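Alpha-L-rhamnosidase (PDB 6GSZ) probably hydrolyses terminal non-reducing alpha-L-rhamnose residues of alpha-L-rhamnosides, as a calcium-binding, N-glycosylated fungal glycosidase. Local coordinates at residues E358-N362 / M745-I751; F332-L336 / G735-W739; P369-A373 / Q463-R467; D689-G693 / Y716-R720. All coordinates share one frame; numbering follows the deposited sequence.

Contact 1: residues E358-N362 / M745-I751. With NAG (2-acetamido-2-deoxy-beta-D-glucopyranose), chain F.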
loop_
_atom_site.group_PDB
_atom_site.type_symbol
_atom_site.label_atom_id
_atom_site.label_comp_id
_atom_site.label_asym_id
_atom_site.label_seq_id
_atom_site.Cartn_x
_atom_site.Cartn_y
_atom_site.Cartn_z
ATOM N N GLU A 358 7.738 1.533 19.512
ATOM C CA GLU A 358 8.595 2.030 18.414
ATOM C C GLU A 358 9.956 2.493 18.926
ATOM O O GLU A 358 10.979 2.365 18.232
ATOM C CB GLU A 358 7.896 3.185 17.708
ATOM C CG GLU A 358 6.701 2.732 16.937
ATOM C CD GLU A 358 6.193 3.846 16.035
ATOM O OE1 GLU A 358 5.816 4.932 16.563
ATOM O OE2 GLU A 358 6.220 3.641 14.813
ATOM N N VAL A 359 9.947 3.076 20.124
ATOM C CA VAL A 359 11.109 3.775 20.677
ATOM C C VAL A 359 11.182 3.511 22.174
ATOM O O VAL A 359 10.228 3.025 22.806
ATOM C CB VAL A 359 11.047 5.290 20.425
ATOM C CG1 VAL A 359 11.063 5.602 18.934
ATOM C CG2 VAL A 359 9.866 5.936 21.122
ATOM N N MET A 360 12.345 3.865 22.716
ATOM C CA MET A 360 12.580 3.953 24.119
ATOM C C MET A 360 12.493 5.433 24.524
ATOM O O MET A 360 12.777 6.343 23.719
ATOM C CB MET A 360 13.984 3.446 24.466
ATOM C CG MET A 360 14.314 2.063 24.000
ATOM S SD MET A 360 13.392 0.835 24.942
ATOM C CE MET A 360 14.223 0.878 26.538
ATOM N N GLU A 361 12.141 5.672 25.776
ATOM C CA GLU A 361 12.183 7.006 26.337
ATOM C C GLU A 361 12.442 6.899 27.842
ATOM O O GLU A 361 11.800 6.119 28.532
ATOM C CB GLU A 361 10.858 7.730 26.083
ATOM C CG GLU A 361 10.927 9.210 26.401
ATOM C CD GLU A 361 9.644 10.026 26.379
ATOM O OE1 GLU A 361 8.513 9.442 26.540
ATOM O OE2 GLU A 361 9.780 11.290 26.174
ATOM N N ASN A 362 13.378 7.703 28.351
ATOM C CA ASN A 362 13.624 7.702 29.792
ATOM C C ASN A 362 14.031 6.294 30.255
ATOM O O ASN A 362 13.756 5.907 31.404
ATOM C CB ASN A 362 12.395 8.223 30.560
ATOM C CG ASN A 362 12.120 9.680 30.261
ATOM O OD1 ASN A 362 13.013 10.393 29.803
ATOM N ND2 ASN A 362 10.899 10.132 30.489
ATOM N N MET A 745 10.761 12.783 17.628
ATOM C CA MET A 745 11.711 12.774 18.772
ATOM C C MET A 745 12.505 14.087 18.759
ATOM O O MET A 745 12.927 14.538 17.679
ATOM C CB MET A 745 12.697 11.604 18.673
ATOM C CG MET A 745 13.652 11.446 19.854
ATOM S SD MET A 745 14.538 9.851 19.784
ATOM C CE MET A 745 13.200 8.737 20.253
ATOM N N LEU A 746 12.702 14.674 19.942
ATOM C CA LEU A 746 13.475 15.893 20.093
ATOM C C LEU A 746 14.958 15.528 20.212
ATOM O O LEU A 746 15.331 14.391 20.473
ATOM C CB LEU A 746 12.954 16.650 21.321
ATOM C CG LEU A 746 11.442 16.864 21.368
ATOM C CD1 LEU A 746 11.064 17.624 22.627
ATOM C CD2 LEU A 746 10.927 17.596 20.134
ATOM N N PRO A 747 15.904 16.457 19.945
ATOM C CA PRO A 747 17.321 16.084 19.901
ATOM C C PRO A 747 17.946 15.411 21.131
ATOM O O PRO A 747 18.913 14.650 20.967
ATOM C CB PRO A 747 18.039 17.413 19.575
ATOM C CG PRO A 747 16.957 18.245 18.886
ATOM C CD PRO A 747 15.655 17.849 19.562
ATOM N N ASN A 748 17.366 15.588 22.320
ATOM C CA ASN A 748 17.931 14.918 23.536
ATOM C C ASN A 748 17.310 13.535 23.734
ATOM O O ASN A 748 17.642 12.847 24.683
ATOM C CB ASN A 748 17.711 15.708 24.824
ATOM C CG ASN A 748 16.262 16.075 25.027
ATOM O OD1 ASN A 748 15.355 15.519 24.388
ATOM N ND2 ASN A 748 16.045 17.022 25.918
ATOM N N GLY A 749 16.370 13.145 22.872
ATOM C CA GLY A 749 15.833 11.797 22.933
ATOM C C GLY A 749 14.414 11.752 23.448
ATOM O O GLY A 749 13.819 10.679 23.427
ATOM N N SER A 750 13.905 12.862 23.989
ATOM C CA SER A 750 12.517 12.928 24.470
ATOM C C SER A 750 11.539 12.893 23.296
ATOM O O SER A 750 11.839 13.433 22.228
ATOM C CB SER A 750 12.284 14.175 25.273
ATOM O OG SER A 750 12.964 14.077 26.507
ATOM N N ILE A 751 10.375 12.260 23.515
ATOM C CA ILE A 751 9.327 12.212 22.516
ATOM C C ILE A 751 8.611 13.564 22.499
ATOM O O ILE A 751 8.453 14.208 23.513
ATOM C CB ILE A 751 8.375 11.013 22.755
ATOM C CG1 ILE A 751 9.138 9.689 22.707
ATOM C CG2 ILE A 751 7.200 11.010 21.777
ATOM C CD1 ILE A 751 8.268 8.471 23.073
HETATM C C1 NAG F . 14.708 17.452 26.102
HETATM C C2 NAG F . 14.496 17.995 27.472
HETATM C C3 NAG F . 13.312 18.943 27.500
HETATM C C4 NAG F . 13.400 19.989 26.384
HETATM C C5 NAG F . 13.512 19.266 25.045
HETATM C C6 NAG F . 13.621 20.112 23.768
HETATM C C7 NAG F . 15.345 16.332 29.075
HETATM C C8 NAG F . 14.927 15.226 29.997
HETATM N N2 NAG F . 14.330 16.875 28.379
HETATM O O3 NAG F . 13.397 19.592 28.769
HETATM O O4 NAG F . 12.247 20.841 26.472
HETATM O O5 NAG F . 14.716 18.507 25.129
HETATM O O6 NAG F . 14.789 20.932 23.775
HETATM O O7 NAG F . 16.521 16.693 29.013
HETATM O O HOH W 1 14.729 8.234 23.267
HETATM O O HOH W 2 7.561 13.059 25.913
HETATM O O HOH W 3 11.146 12.889 28.119
#
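The backbone N-H of Ile751 meets Glu361 OE2 from above the carboxylate plane, not in it. The distance from Ile751 N to Glu361 OE2 is 2.9 Å. The bond is nearly straight at the hydrogen (168°). The nitrogen nevertheless lies 57° out of the carboxylate plane. Glu361 reaches that far because CG is anti to its backbone N (chi1 -169°) and the rest of the chain is extended. The carboxylate then lies against the Ile751 side chain, with Glu361 OE1 3.6 Å from Ile751 CD1. Two waters also donate to Glu361 OE2. One bridges to Ile751 O, and the other links to Ser750 OG. A further water donates to both Met360 O and Gly749 O, 2.6 Å from the latter. The rest of the contact is apolar. Val359 points its two methyls at different partners: CG2 meets Ile751 CD1 tip to tip at 3.6 Å, and CG1 faces Met745 CE at 4.0 Å. The contact joins the end of strand 351-361, in the concanavalin-like domain, to a loop of the six-hairpin glycosidase domain. That loop makes a type I turn from Leu746 to Gly749. Asn748 OD1 accepts from Ser750 N in an Asx turn, while Asn748 ND2 carries the N-linked NAG. Tyr729 also holds the loop, through a hydrogen bond to Met745 O. One carboxylate oxygen thus takes a backbone N-H and two waters, which is consistent with an ionised Glu361. It binds the loop just after the glycosylated turn.

Contact 2: residues F332-L336 / G735-W739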
loop_
_atom_site.group_PDB
_atom_site.type_symbol
_atom_site.label_atom_id
_atom_site.label_comp_id
_atom_site.label_asym_id
_atom_site.label_seq_id
_atom_site.Cartn_x
_atom_site.Cartn_y
_atom_site.Cartn_z
ATOM N N PHE A 332 14.933 -5.237 17.819
ATOM C CA PHE A 332 15.001 -5.853 16.479
ATOM C C PHE A 332 15.812 -5.019 15.468
ATOM O O PHE A 332 15.964 -5.455 14.321
ATOM C CB PHE A 332 13.585 -6.138 15.987
ATOM C CG PHE A 332 13.066 -7.338 16.725
ATOM C CD1 PHE A 332 13.430 -8.614 16.351
ATOM C CD2 PHE A 332 12.295 -7.162 17.857
ATOM C CE1 PHE A 332 12.983 -9.702 17.082
ATOM C CE2 PHE A 332 11.857 -8.244 18.608
ATOM C CZ PHE A 332 12.199 -9.508 18.204
ATOM N N GLY A 333 16.300 -3.838 15.871
ATOM C CA GLY A 333 17.177 -3.019 15.010
ATOM C C GLY A 333 16.461 -2.240 13.916
ATOM O O GLY A 333 17.090 -1.456 13.187
ATOM N N GLN A 334 15.159 -2.422 13.812
ATOM C CA GLN A 334 14.320 -1.875 12.750
ATOM C C GLN A 334 12.937 -1.694 13.355
ATOM O O GLN A 334 12.468 -2.607 14.026
ATOM C CB GLN A 334 14.267 -2.826 11.557
ATOM C CG GLN A 334 13.265 -2.402 10.488
ATOM C CD GLN A 334 13.604 -1.096 9.795
ATOM O OE1 GLN A 334 14.745 -0.907 9.321
ATOM N NE2 GLN A 334 12.607 -0.195 9.724
ATOM N N ASN A 335 12.317 -0.546 13.081
ATOM C CA ASN A 335 10.927 -0.308 13.412
ATOM C C ASN A 335 10.097 -0.973 12.311
ATOM O O ASN A 335 10.072 -0.488 11.168
ATOM C CB ASN A 335 10.656 1.192 13.515
ATOM C CG ASN A 335 9.284 1.540 14.042
ATOM O OD1 ASN A 335 8.658 0.718 14.728
ATOM N ND2 ASN A 335 8.828 2.760 13.811
ATOM N N LEU A 336 9.488 -2.105 12.642
ATOM C CA LEU A 336 8.812 -2.962 11.710
ATOM C C LEU A 336 7.353 -3.127 12.099
ATOM O O LEU A 336 6.912 -2.703 13.167
ATOM C CB LEU A 336 9.544 -4.297 11.562
ATOM C CG LEU A 336 9.836 -5.077 12.839
ATOM C CD1 LEU A 336 8.652 -5.895 13.200
ATOM C CD2 LEU A 336 11.042 -5.985 12.651
ATOM N N GLY A 735 16.549 6.780 13.575
ATOM C CA GLY A 735 15.331 6.416 12.883
ATOM C C GLY A 735 15.567 5.382 11.800
ATOM O O GLY A 735 16.587 5.450 11.096
ATOM N N THR A 736 14.627 4.437 11.670
ATOM C CA THR A 736 14.674 3.391 10.664
ATOM C C THR A 736 13.399 3.388 9.795
ATOM O O THR A 736 13.204 2.488 8.972
ATOM C CB THR A 736 14.923 2.021 11.308
ATOM O OG1 THR A 736 13.929 1.736 12.290
ATOM C CG2 THR A 736 16.297 1.929 11.935
ATOM N N THR A 737 12.602 4.439 9.972
ATOM C CA THR A 737 11.348 4.710 9.295
ATOM C C THR A 737 11.252 6.229 9.230
ATOM O O THR A 737 11.958 6.899 9.963
ATOM C CB THR A 737 10.149 4.126 10.051
ATOM O OG1 THR A 737 10.234 4.439 11.435
ATOM C CG2 THR A 737 10.021 2.636 9.850
ATOM N N THR A 738 10.362 6.750 8.388
ATOM C CA THR A 738 10.062 8.176 8.427
ATOM C C THR A 738 9.014 8.417 9.511
ATOM O O THR A 738 8.139 7.596 9.765
ATOM C CB THR A 738 9.647 8.693 7.041
ATOM O OG1 THR A 738 8.580 7.932 6.456
ATOM C CG2 THR A 738 10.817 8.701 6.081
ATOM N N TRP A 739 9.091 9.601 10.135
ATOM C CA TRP A 739 8.245 9.923 11.304
ATOM C C TRP A 739 7.114 10.861 10.881
ATOM O O TRP A 739 7.219 11.615 9.919
ATOM C CB TRP A 739 9.067 10.571 12.421
ATOM C CG TRP A 739 10.279 9.802 12.833
ATOM C CD1 TRP A 739 10.565 8.478 12.661
ATOM C CD2 TRP A 739 11.356 10.343 13.613
ATOM N NE1 TRP A 739 11.761 8.166 13.264
ATOM C CE2 TRP A 739 12.276 9.299 13.841
ATOM C CE3 TRP A 739 11.644 11.630 14.074
ATOM C CZ2 TRP A 739 13.451 9.486 14.580
ATOM C CZ3 TRP A 739 12.806 11.827 14.792
ATOM C CH2 TRP A 739 13.691 10.768 15.045
#
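Thr736 points its side chain at segment 332-336, and each of its atoms finds something there. CB lies 3.5 Å from Gln334 OE1, beside the amide of that side chain. The methyl CG2 packs against Gly333 O at 3.7 Å. OG1 sits between the backbone N and the carbonyl carbon of its own residue (chi1 56°), which turns it to the backbone of the other segment. There it accepts a hydrogen bond from Asn335 N, with 2.9 Å between Asn335 N and Thr736 OG1. The segment 332-336 is the corner between strands 328-332 and 335-337 of the concanavalin-like domain. The other segment is a loop of the six-hairpin glycosidase domain, so the contact is a buried join between the two. Gln334 folds back at chi2 (65°) and runs past Thr736 in the opposite direction. Its NE2 donates to Thr736 O at 2.8 Å, and also to Asn335 O at 2.9 Å. Both acceptors lie close to the amide plane of Gln334, so the two bonds fix the rotation of the amide. Seen from either carbonyl, however, the nitrogen stands above the plane. Asn335 crosses Thr737 at about a right angle, and the Thr737 methyl CG2 lies 3.4 Å from Asn335 O. The polar ends of these two residues have stronger partners outside the two segments: Glu358 for Asn335 ND2, and Phe759 O for Thr737 OG1.

Contact 3: residues P369-A373 / Q463-R467. With BGC (beta-D-glucopyranose), chain B.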
loop_
_atom_site.group_PDB
_atom_site.type_symbol
_atom_site.label_atom_id
_atom_site.label_comp_id
_atom_site.label_asym_id
_atom_site.label_seq_id
_atom_site.Cartn_x
_atom_site.Cartn_y
_atom_site.Cartn_z
ATOM N N PRO A 369 2.872 7.207 23.450
ATOM C CA PRO A 369 2.309 7.671 22.176
ATOM C C PRO A 369 1.390 6.691 21.426
ATOM O O PRO A 369 0.801 7.031 20.426
ATOM C CB PRO A 369 3.541 7.989 21.342
ATOM C CG PRO A 369 4.676 7.221 21.936
ATOM C CD PRO A 369 4.330 6.987 23.391
ATOM N N LEU A 370 1.221 5.493 21.973
ATOM C CA LEU A 370 0.279 4.498 21.441
ATOM C C LEU A 370 -1.152 4.874 21.805
ATOM O O LEU A 370 -2.089 4.323 21.226
ATOM C CB LEU A 370 0.622 3.102 21.961
ATOM C CG LEU A 370 1.996 2.567 21.560
ATOM C CD1 LEU A 370 2.213 1.189 22.167
ATOM C CD2 LEU A 370 2.187 2.541 20.052
ATOM N N ARG A 371 -1.311 5.774 22.786
ATOM C CA ARG A 371 -2.655 6.209 23.210
ATOM C C ARG A 371 -3.448 4.977 23.673
ATOM O O ARG A 371 -2.921 4.228 24.467
ATOM C CB ARG A 371 -3.350 7.031 22.120
ATOM C CG ARG A 371 -2.585 8.280 21.679
ATOM C CD ARG A 371 -3.394 9.196 20.785
ATOM N NE ARG A 371 -3.881 8.523 19.598
ATOM C CZ ARG A 371 -3.960 9.057 18.390
ATOM N NH1 ARG A 371 -3.550 10.313 18.180
ATOM N NH2 ARG A 371 -4.451 8.323 17.409
ATOM N N GLN A 372 -4.685 4.802 23.184
ATOM C CA GLN A 372 -5.554 3.677 23.649
ATOM C C GLN A 372 -5.339 2.457 22.732
ATOM O O GLN A 372 -6.317 1.932 22.168
ATOM C CB GLN A 372 -7.019 4.115 23.699
ATOM C CG GLN A 372 -7.277 5.151 24.782
ATOM C CD GLN A 372 -8.745 5.366 25.048
ATOM O OE1 GLN A 372 -9.250 6.469 24.892
ATOM N NE2 GLN A 372 -9.428 4.300 25.434
ATOM N N ALA A 373 -4.082 2.032 22.582
ATOM C CA ALA A 373 -3.683 0.789 21.920
ATOM C C ALA A 373 -2.630 0.117 22.804
ATOM O O ALA A 373 -1.496 0.618 22.880
ATOM C CB ALA A 373 -3.121 1.094 20.548
ATOM N N GLN A 463 0.824 1.620 14.440
ATOM C CA GLN A 463 1.154 1.280 15.851
ATOM C C GLN A 463 0.093 1.727 16.851
ATOM O O GLN A 463 -0.225 0.925 17.741
ATOM C CB GLN A 463 2.555 1.810 16.182
ATOM C CG GLN A 463 2.677 3.295 16.503
ATOM C CD GLN A 463 2.359 4.221 15.355
ATOM O OE1 GLN A 463 1.197 4.463 15.045
ATOM N NE2 GLN A 463 3.383 4.769 14.707
ATOM N N ARG A 464 -0.417 2.938 16.762
ATOM C CA ARG A 464 -1.324 3.484 17.743
ATOM C C ARG A 464 -2.768 3.090 17.403
ATOM O O ARG A 464 -3.030 2.241 16.563
ATOM C CB ARG A 464 -1.127 4.999 17.897
ATOM C CG ARG A 464 -1.570 5.839 16.703
ATOM C CD ARG A 464 -1.160 7.284 16.887
ATOM N NE ARG A 464 -1.562 8.119 15.775
ATOM C CZ ARG A 464 -0.865 9.147 15.293
ATOM N NH1 ARG A 464 0.197 9.569 15.958
ATOM N NH2 ARG A 464 -1.253 9.715 14.148
ATOM N N ASP A 465 -3.696 3.706 18.139
ATOM C CA ASP A 465 -5.135 3.480 18.002
ATOM C C ASP A 465 -5.700 4.268 16.829
ATOM O O ASP A 465 -6.555 5.070 16.986
ATOM C CB ASP A 465 -5.853 3.810 19.308
ATOM C CG ASP A 465 -5.630 5.219 19.826
ATOM O OD1 ASP A 465 -4.754 5.930 19.262
ATOM O OD2 ASP A 465 -6.310 5.605 20.760
ATOM N N GLU A 466 -5.143 4.012 15.660
ATOM C CA GLU A 466 -5.557 4.718 14.429
ATOM C C GLU A 466 -5.458 3.707 13.288
ATOM O O GLU A 466 -6.304 2.878 13.159
ATOM C CB GLU A 466 -4.756 6.025 14.297
ATOM C CG GLU A 466 -5.326 7.004 13.285
ATOM C CD GLU A 466 -4.951 8.449 13.526
ATOM O OE1 GLU A 466 -4.137 8.705 14.418
ATOM O OE2 GLU A 466 -5.485 9.314 12.828
ATOM N N ARG A 467 -4.444 3.831 12.416
ATOM C CA ARG A 467 -4.222 2.854 11.322
ATOM C C ARG A 467 -5.408 2.933 10.365
ATOM O O ARG A 467 -5.956 1.922 9.962
ATOM C CB ARG A 467 -3.921 1.438 11.841
ATOM C CG ARG A 467 -3.163 1.342 13.160
ATOM C CD ARG A 467 -2.920 -0.081 13.563
ATOM N NE ARG A 467 -2.497 -0.160 14.935
ATOM C CZ ARG A 467 -2.162 -1.302 15.522
ATOM N NH1 ARG A 467 -2.150 -2.417 14.828
ATOM N NH2 ARG A 467 -1.831 -1.339 16.809
HETATM C C2 BGC B . -2.919 11.562 9.401
HETATM C C3 BGC B . -3.348 12.920 8.923
HETATM C C4 BGC B . -4.541 13.550 9.606
HETATM C C5 BGC B . -4.262 13.425 11.025
HETATM C C6 BGC B . -5.430 14.101 11.715
HETATM C C1 BGC B . -2.841 11.552 10.918
HETATM O O1 BGC B . -2.309 10.310 11.332
HETATM O O2 BGC B . -1.553 11.355 9.129
HETATM O O3 BGC B . -3.794 12.770 7.682
HETATM O O4 BGC B . -4.867 14.913 9.250
HETATM O O5 BGC B . -4.038 12.061 11.508
HETATM O O6 BGC B . -5.297 13.889 13.124
HETATM O O HOH W 4 0.143 9.376 19.113
HETATM O O HOH W 5 -4.342 11.221 15.533
#
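A salt-bridge network at the wall of the glucose-binding pocket joins the concanavalin-like domain to the six-hairpin glycosidase domain. Arg371 enters it from segment 369-373; Arg464, Asp465 and Glu466 belong to the glycosidase-domain loop 463-467. Arg371 grips Asp465 side-on, with two nitrogens on one oxygen. Its NE donates to the syn lone pair of Asp465 OD1 at 2.8 Å, and its NH2 reaches the same atom from above the carboxylate plane. Arg371 NH2 also donates to Glu466 OE1 at 3.0 Å. Arg464 NE donates to Glu466 OE1 as well, from the opposite face of that carboxylate. The two guanidinium groups therefore share one oxygen, and their planes are only 32° apart. Arg464 CD lies over one face of the Arg371 guanidinium, toward its rim. The two nitrogens that share Glu466 OE1, Arg371 NH2 and Arg464 NE, are 3.3 Å apart. A water bridges Arg371 NH1 and Glu466 OE1. Farther along, Leu370 CD2 packs on Gln463 CG at 3.7 Å. Arg464 NH1 makes a salt bridge to Glu740, and Glu466 OE2 accepts from Trp470. Arg464 and Glu466 line the pocket directly. Arg371 is a second-shell residue that binds Glu466, and Asp465 in turn holds Arg371. Glucose O1 lies 3.1 Å from Arg464 NH2, at the edge of the guanidinium group and in its plane.

Contact 4: residues D689-G693 / Y716-R720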
loop_
_atom_site.group_PDB
_atom_site.type_symbol
_atom_site.label_atom_id
_atom_site.label_comp_id
_atom_site.label_asym_id
_atom_site.label_seq_id
_atom_site.Cartn_x
_atom_site.Cartn_y
_atom_site.Cartn_z
ATOM N N ASP A 689 18.647 28.268 7.039
ATOM C CA ASP A 689 19.745 27.291 7.129
ATOM C C ASP A 689 19.347 25.963 6.474
ATOM O O ASP A 689 19.761 24.888 6.907
ATOM C CB ASP A 689 20.201 27.116 8.579
ATOM C CG ASP A 689 20.928 28.309 9.167
ATOM O OD1 ASP A 689 21.628 29.013 8.405
ATOM O OD2 ASP A 689 20.776 28.518 10.375
ATOM N N TYR A 690 18.562 26.061 5.391
ATOM C CA TYR A 690 18.156 24.929 4.546
ATOM C C TYR A 690 17.283 23.907 5.293
ATOM O O TYR A 690 17.072 22.805 4.789
ATOM C CB TYR A 690 19.355 24.231 3.895
ATOM C CG TYR A 690 20.079 25.136 2.922
ATOM C CD1 TYR A 690 19.644 25.285 1.612
ATOM C CD2 TYR A 690 21.182 25.888 3.320
ATOM C CE1 TYR A 690 20.296 26.116 0.711
ATOM C CE2 TYR A 690 21.838 26.728 2.425
ATOM C CZ TYR A 690 21.400 26.829 1.115
ATOM O OH TYR A 690 22.040 27.616 0.188
ATOM N N LYS A 691 16.733 24.290 6.432
ATOM C CA LYS A 691 15.808 23.428 7.170
ATOM C C LYS A 691 14.447 23.461 6.482
ATOM O O LYS A 691 13.990 24.484 5.945
ATOM C CB LYS A 691 15.675 23.891 8.616
ATOM C CG LYS A 691 16.965 23.770 9.404
ATOM C CD LYS A 691 16.932 24.421 10.762
ATOM C CE LYS A 691 18.187 24.110 11.547
ATOM N NZ LYS A 691 19.000 25.325 11.779
ATOM N N VAL A 692 13.792 22.307 6.477
ATOM C CA VAL A 692 12.489 22.153 5.819
ATOM C C VAL A 692 11.468 23.006 6.554
ATOM O O VAL A 692 11.471 23.071 7.799
ATOM C CB VAL A 692 12.013 20.691 5.796
ATOM C CG1 VAL A 692 13.059 19.758 5.245
ATOM C CG2 VAL A 692 11.552 20.226 7.164
ATOM N N GLY A 693 10.564 23.622 5.799
ATOM C CA GLY A 693 9.577 24.515 6.326
ATOM C C GLY A 693 8.146 24.178 5.927
ATOM O O GLY A 693 7.247 24.919 6.238
ATOM N N TYR A 716 19.326 19.919 -2.767
ATOM C CA TYR A 716 20.385 19.046 -2.262
ATOM C C TYR A 716 20.859 19.550 -0.885
ATOM O O TYR A 716 21.181 18.737 0.013
ATOM C CB TYR A 716 21.554 18.951 -3.248
ATOM C CG TYR A 716 21.487 17.833 -4.262
ATOM C CD1 TYR A 716 21.531 16.488 -3.900
ATOM C CD2 TYR A 716 21.442 18.114 -5.608
ATOM C CE1 TYR A 716 21.515 15.479 -4.854
ATOM C CE2 TYR A 716 21.452 17.113 -6.577
ATOM C CZ TYR A 716 21.510 15.788 -6.210
ATOM O OH TYR A 716 21.538 14.796 -7.154
ATOM N N SER A 717 20.977 20.875 -0.736
ATOM C CA SER A 717 21.444 21.431 0.545
ATOM C C SER A 717 20.414 21.144 1.643
ATOM O O SER A 717 20.807 20.839 2.759
ATOM C CB SER A 717 21.765 22.889 0.432
ATOM O OG SER A 717 22.872 23.082 -0.437
ATOM N N MET A 718 19.109 21.245 1.316
ATOM C CA MET A 718 18.071 20.844 2.277
ATOM C C MET A 718 18.192 19.354 2.609
ATOM O O MET A 718 18.115 18.957 3.791
ATOM C CB MET A 718 16.672 21.097 1.710
ATOM C CG MET A 718 16.408 22.541 1.369
ATOM S SD MET A 718 14.670 22.859 0.996
ATOM C CE MET A 718 14.011 22.822 2.642
ATOM N N LEU A 719 18.365 18.523 1.593
ATOM C CA LEU A 719 18.387 17.064 1.773
ATOM C C LEU A 719 19.566 16.617 2.633
ATOM O O LEU A 719 19.428 15.653 3.392
ATOM C CB LEU A 719 18.411 16.389 0.402
ATOM C CG LEU A 719 18.363 14.867 0.399
ATOM C CD1 LEU A 719 17.060 14.371 1.018
ATOM C CD2 LEU A 719 18.522 14.323 -1.000
ATOM N N ARG A 720 20.669 17.370 2.611
ATOM C CA ARG A 720 21.866 17.012 3.372
ATOM C C ARG A 720 21.824 17.545 4.812
ATOM O O ARG A 720 22.708 17.159 5.599
ATOM C CB ARG A 720 23.112 17.526 2.647
ATOM C CG ARG A 720 23.352 16.843 1.316
ATOM C CD ARG A 720 24.516 17.448 0.570
ATOM N NE ARG A 720 25.733 17.443 1.369
ATOM C CZ ARG A 720 26.865 18.019 0.996
ATOM N NH1 ARG A 720 26.850 18.938 0.045
ATOM N NH2 ARG A 720 28.000 17.647 1.563
HETATM O O HOH W 6 16.106 20.191 5.397
HETATM O O HOH W 7 22.632 25.496 -2.086
#
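This is a helix-to-loop packing contact within the six-hairpin glycosidase domain, without a direct hydrogen bond between its two segments. The loop follows helix 671-687, which ends in a Schellman motif with Asp689 as the C-prime residue. Its partner lies on helix 712-719. Tyr690 lays one ring face on Ser717, whose CB stands 3.6 Å from the ring centroid and 21° off the normal. This is a CH-pi contact, displaced toward the CD1 side of the ring. A water joins the two hydroxyls, Tyr690 OH and Ser717 OG. Met718 CA makes a CH...O contact with Tyr690 O at 3.3 Å. A second water donates to both Tyr690 O and Met718 O. The Met718 side chain turns at its end (chi3 76°), which carries the methyl CE to the backbone of the loop at Lys691 and Val692. Those two residues are modelled in two conformers, so the detail there is less certain. Ile685 of helix 671-687 also touches both Tyr690 and Met718. With no direct hydrogen bond across it, the junction rests on van der Waals and CH contacts, and waters make the polar links.

How the contacts relate
Contacts 1, 2 and 3 all join the concanavalin-like domain to the six-hairpin domain, whereas contact 4 lies wholly within the latter. Glu358 ties the first three together: its OE2 is 2.9 Å from Asn335 ND2 of contact 2 and 3.1 Å from Gln463 NE2 of contact 3, both probable hydrogen bonds. Contact 1 also packs on contact 3 through Ile751 CD1 and Pro369 CG. Contacts 2 and 3 do not touch; their nearest atoms are about 6 Å apart. Only contact 3 includes residues of the glucose pocket. Contact 4 stands apart, its centre about 31 Å from that of contact 3 and about 23 Å from that of contact 1.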